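PDB 6XSO: cellulase from Uncultured bacterium, which probably hydrolyses internal beta-1,4-glycosidic bonds of cellulose and related plant polysaccharides, as a broad-specificity endoglucanase of glycoside hydrolase family 5. Local coordinates for residues Ala202-Phe213 with Asn228-Ala236. Numbering follows the deposited sequence.
Sequences AYNAINGYARSF and NLIVNTYAA
Phe213 and Val231, Ala210 and Val231, Ile206 and Tyr234 meet in pairs where helix 196-219 lies against strand 229-232, a worked example of how a TIM barrel packs its outer helices on its parallel strands. Helix 202-213 and strand 229-232 run nearly antiparallel, at 168°, their axes 9.0 Å apart at closest approach.

Aliphatic contacts occupy the middle. The small Ala210 lets the helix come close, its CB resting 3.9 Å from Val231 CG1. Val231 CG1 also lies 3.9 Å from Phe213 CD2, so one valine branch serves two helical residues three positions apart. Further on, Ile206 sends CD1 to within 3.7 Å of Tyr234 CA, pressing on backbone just past the strand, while its CG2 branch turns toward the carbonyl of Asn232, whose O is hydrogen-bonded by Tyr173.

Aromatic rings close both ends. Phe213 has CG anti to the backbone N (chi1 161°), which carries the ring toward the strand; there CE2 lies 3.8 Å from Leu229 CB and 3.4 Å from Ile230 O, a van der Waals approach to the backbone carbonyl. At the other end Tyr203 brings the edge of its ring to Tyr234, CE1 being 3.7 Å from Tyr234 CB. The two rings stand obliquely, planes at 71°, and Ala202 CB touches CE2 of the Tyr234 ring. Tyr234 OH hydrogen-bonds Ser182 O, outside the two segments, and Pro250 of helix 249-252 packs against both tyrosines.

No hydrogen bond joins the segments: the strand spends its backbone on its neighbours, Ile230 pairing with Phe170 and Ser172, Leu229 and Val231 with Ala265. With every touching residue buried, the contact is held mainly by apolar and van der Waals packing, probably with the hydrophobic effect as its main source of stability.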
# COMPACT_ATOMS: atom_id res chain seq x y z
N ALA A 202 -19.86 -6.66 -1.48
CA ALA A 202 -18.54 -6.04 -1.52
C ALA A 202 -17.67 -6.52 -0.38
O ALA A 202 -16.50 -6.87 -0.60
CB ALA A 202 -18.72 -4.53 -1.48
N TYR A 203 -18.21 -6.57 0.84
CA TYR A 203 -17.40 -7.03 1.96
C TYR A 203 -17.13 -8.53 1.89
O TYR A 203 -16.04 -8.98 2.25
CB TYR A 203 -18.00 -6.58 3.30
CG TYR A 203 -18.10 -5.07 3.37
CD1 TYR A 203 -16.97 -4.26 3.23
CD2 TYR A 203 -19.30 -4.44 3.57
CE1 TYR A 203 -17.07 -2.89 3.27
CE2 TYR A 203 -19.40 -3.06 3.62
CZ TYR A 203 -18.27 -2.28 3.46
OH TYR A 203 -18.35 -0.91 3.49
N ASN A 204 -18.08 -9.32 1.37
CA ASN A 204 -17.78 -10.72 1.12
C ASN A 204 -16.62 -10.87 0.13
O ASN A 204 -15.77 -11.75 0.29
CB ASN A 204 -19.01 -11.44 0.55
CG ASN A 204 -20.05 -11.76 1.62
OD1 ASN A 204 -19.85 -11.53 2.81
ND2 ASN A 204 -21.18 -12.30 1.17
N ALA A 205 -16.60 -10.03 -0.91
CA ALA A 205 -15.53 -10.09 -1.91
C ALA A 205 -14.18 -9.66 -1.33
O ALA A 205 -13.17 -10.31 -1.56
CB ALA A 205 -15.88 -9.21 -3.11
N ILE A 206 -14.16 -8.54 -0.59
CA ILE A 206 -12.94 -8.12 0.09
C ILE A 206 -12.40 -9.27 0.93
O ILE A 206 -11.22 -9.61 0.87
CB ILE A 206 -13.19 -6.87 0.96
CG1 ILE A 206 -13.43 -5.64 0.09
CG2 ILE A 206 -12.00 -6.69 1.94
CD1 ILE A 206 -12.21 -5.09 -0.58
N ASN A 207 -13.27 -9.87 1.74
CA ASN A 207 -12.82 -10.91 2.65
C ASN A 207 -12.39 -12.15 1.89
O ASN A 207 -11.42 -12.80 2.29
CB ASN A 207 -13.91 -11.22 3.67
CG ASN A 207 -14.17 -10.06 4.60
OD1 ASN A 207 -13.30 -9.19 4.80
ND2 ASN A 207 -15.36 -10.02 5.17
N GLY A 208 -13.05 -12.44 0.76
CA GLY A 208 -12.64 -13.55 -0.08
C GLY A 208 -11.29 -13.34 -0.72
O GLY A 208 -10.44 -14.23 -0.69
N TYR A 209 -11.06 -12.16 -1.30
CA TYR A 209 -9.75 -11.88 -1.88
C TYR A 209 -8.66 -11.92 -0.81
O TYR A 209 -7.56 -12.44 -1.05
CB TYR A 209 -9.77 -10.53 -2.59
CG TYR A 209 -10.31 -10.57 -4.01
CD1 TYR A 209 -9.62 -11.25 -5.02
CD2 TYR A 209 -11.52 -9.94 -4.36
CE1 TYR A 209 -10.09 -11.30 -6.31
CE2 TYR A 209 -11.98 -9.97 -5.67
CZ TYR A 209 -11.27 -10.66 -6.63
OH TYR A 209 -11.65 -10.73 -7.95
N ALA A 210 -8.96 -11.41 0.39
CA ALA A 210 -7.98 -11.45 1.48
C ALA A 210 -7.61 -12.89 1.84
O ALA A 210 -6.42 -13.21 2.00
CB ALA A 210 -8.53 -10.70 2.70
N ARG A 211 -8.61 -13.77 1.97
CA ARG A 211 -8.38 -15.19 2.23
C ARG A 211 -7.58 -15.83 1.10
O ARG A 211 -6.63 -16.59 1.34
CB ARG A 211 -9.72 -15.93 2.28
CG ARG A 211 -10.51 -15.86 3.55
CD ARG A 211 -11.53 -17.03 3.59
NE ARG A 211 -12.36 -17.16 2.38
CZ ARG A 211 -13.45 -16.44 2.12
NH1 ARG A 211 -13.85 -15.49 2.95
NH2 ARG A 211 -14.14 -16.65 1.00
N SER A 212 -7.98 -15.55 -0.14
CA SER A 212 -7.31 -16.13 -1.29
C SER A 212 -5.84 -15.73 -1.32
O SER A 212 -4.98 -16.56 -1.62
CB SER A 212 -8.00 -15.68 -2.57
OG SER A 212 -9.13 -16.48 -2.87
N PHE A 213 -5.55 -14.46 -1.02
CA PHE A 213 -4.18 -13.96 -0.98
C PHE A 213 -3.36 -14.71 0.05
O PHE A 213 -2.29 -15.24 -0.26
CB PHE A 213 -4.24 -12.47 -0.64
CG PHE A 213 -2.95 -11.87 -0.12
CD1 PHE A 213 -1.84 -11.73 -0.93
CD2 PHE A 213 -2.90 -11.38 1.18
CE1 PHE A 213 -0.68 -11.13 -0.44
CE2 PHE A 213 -1.76 -10.77 1.67
CZ PHE A 213 -0.65 -10.64 0.86
N ASN A 228 5.49 -11.56 6.71
CA ASN A 228 4.47 -10.60 7.14
C ASN A 228 3.69 -10.13 5.93
O ASN A 228 4.27 -9.64 4.95
CB ASN A 228 5.16 -9.51 7.92
CG ASN A 228 5.63 -10.01 9.26
OD1 ASN A 228 4.90 -10.72 9.94
ND2 ASN A 228 6.87 -9.69 9.62
N LEU A 229 2.37 -10.31 6.00
CA LEU A 229 1.46 -10.03 4.91
C LEU A 229 0.45 -8.97 5.34
O LEU A 229 0.18 -8.78 6.53
CB LEU A 229 0.69 -11.29 4.51
CG LEU A 229 1.50 -12.55 4.23
CD1 LEU A 229 0.61 -13.71 3.86
CD2 LEU A 229 2.48 -12.26 3.11
N ILE A 230 -0.08 -8.26 4.36
CA ILE A 230 -0.91 -7.08 4.60
C ILE A 230 -2.17 -7.21 3.77
O ILE A 230 -2.11 -7.51 2.58
CB ILE A 230 -0.16 -5.80 4.18
CG1 ILE A 230 1.21 -5.69 4.84
CG2 ILE A 230 -1.02 -4.57 4.43
CD1 ILE A 230 2.15 -4.81 4.04
N VAL A 231 -3.33 -6.99 4.41
CA VAL A 231 -4.62 -6.98 3.72
C VAL A 231 -5.23 -5.60 3.89
O VAL A 231 -5.12 -4.98 4.96
CB VAL A 231 -5.58 -8.09 4.21
CG1 VAL A 231 -5.02 -9.45 3.85
CG2 VAL A 231 -5.86 -7.99 5.68
N ASN A 232 -5.85 -5.09 2.83
CA ASN A 232 -6.40 -3.74 2.81
C ASN A 232 -7.92 -3.76 3.01
O ASN A 232 -8.63 -4.70 2.64
CB ASN A 232 -6.06 -3.01 1.51
CG ASN A 232 -4.57 -2.72 1.36
OD1 ASN A 232 -3.74 -3.35 1.99
ND2 ASN A 232 -4.25 -1.75 0.52
N THR A 233 -8.42 -2.69 3.61
CA THR A 233 -9.86 -2.54 3.71
C THR A 233 -10.46 -2.20 2.34
O THR A 233 -9.74 -1.80 1.41
CB THR A 233 -10.18 -1.38 4.65
OG1 THR A 233 -9.50 -0.22 4.17
CG2 THR A 233 -9.73 -1.68 6.07
N TYR A 234 -11.78 -2.35 2.24
CA TYR A 234 -12.55 -1.81 1.12
C TYR A 234 -12.06 -0.41 0.78
O TYR A 234 -12.05 0.47 1.64
CB TYR A 234 -14.08 -1.76 1.46
CG TYR A 234 -14.84 -1.17 0.31
CD1 TYR A 234 -15.03 0.19 0.19
CD2 TYR A 234 -15.32 -1.98 -0.73
CE1 TYR A 234 -15.65 0.74 -0.93
CE2 TYR A 234 -15.94 -1.43 -1.82
CZ TYR A 234 -16.09 -0.08 -1.92
OH TYR A 234 -16.70 0.44 -3.04
N ALA A 235 -11.65 -0.19 -0.48
CA ALA A 235 -11.19 1.10 -1.00
C ALA A 235 -9.95 1.65 -0.29
O ALA A 235 -9.56 2.82 -0.52
CB ALA A 235 -12.29 2.17 -1.02
N ALA A 236 -9.30 0.85 0.56
CA ALA A 236 -8.33 1.36 1.52
C ALA A 236 -8.92 2.49 2.37
O ALA A 236 -8.22 3.36 2.89
CB ALA A 236 -7.01 1.75 0.84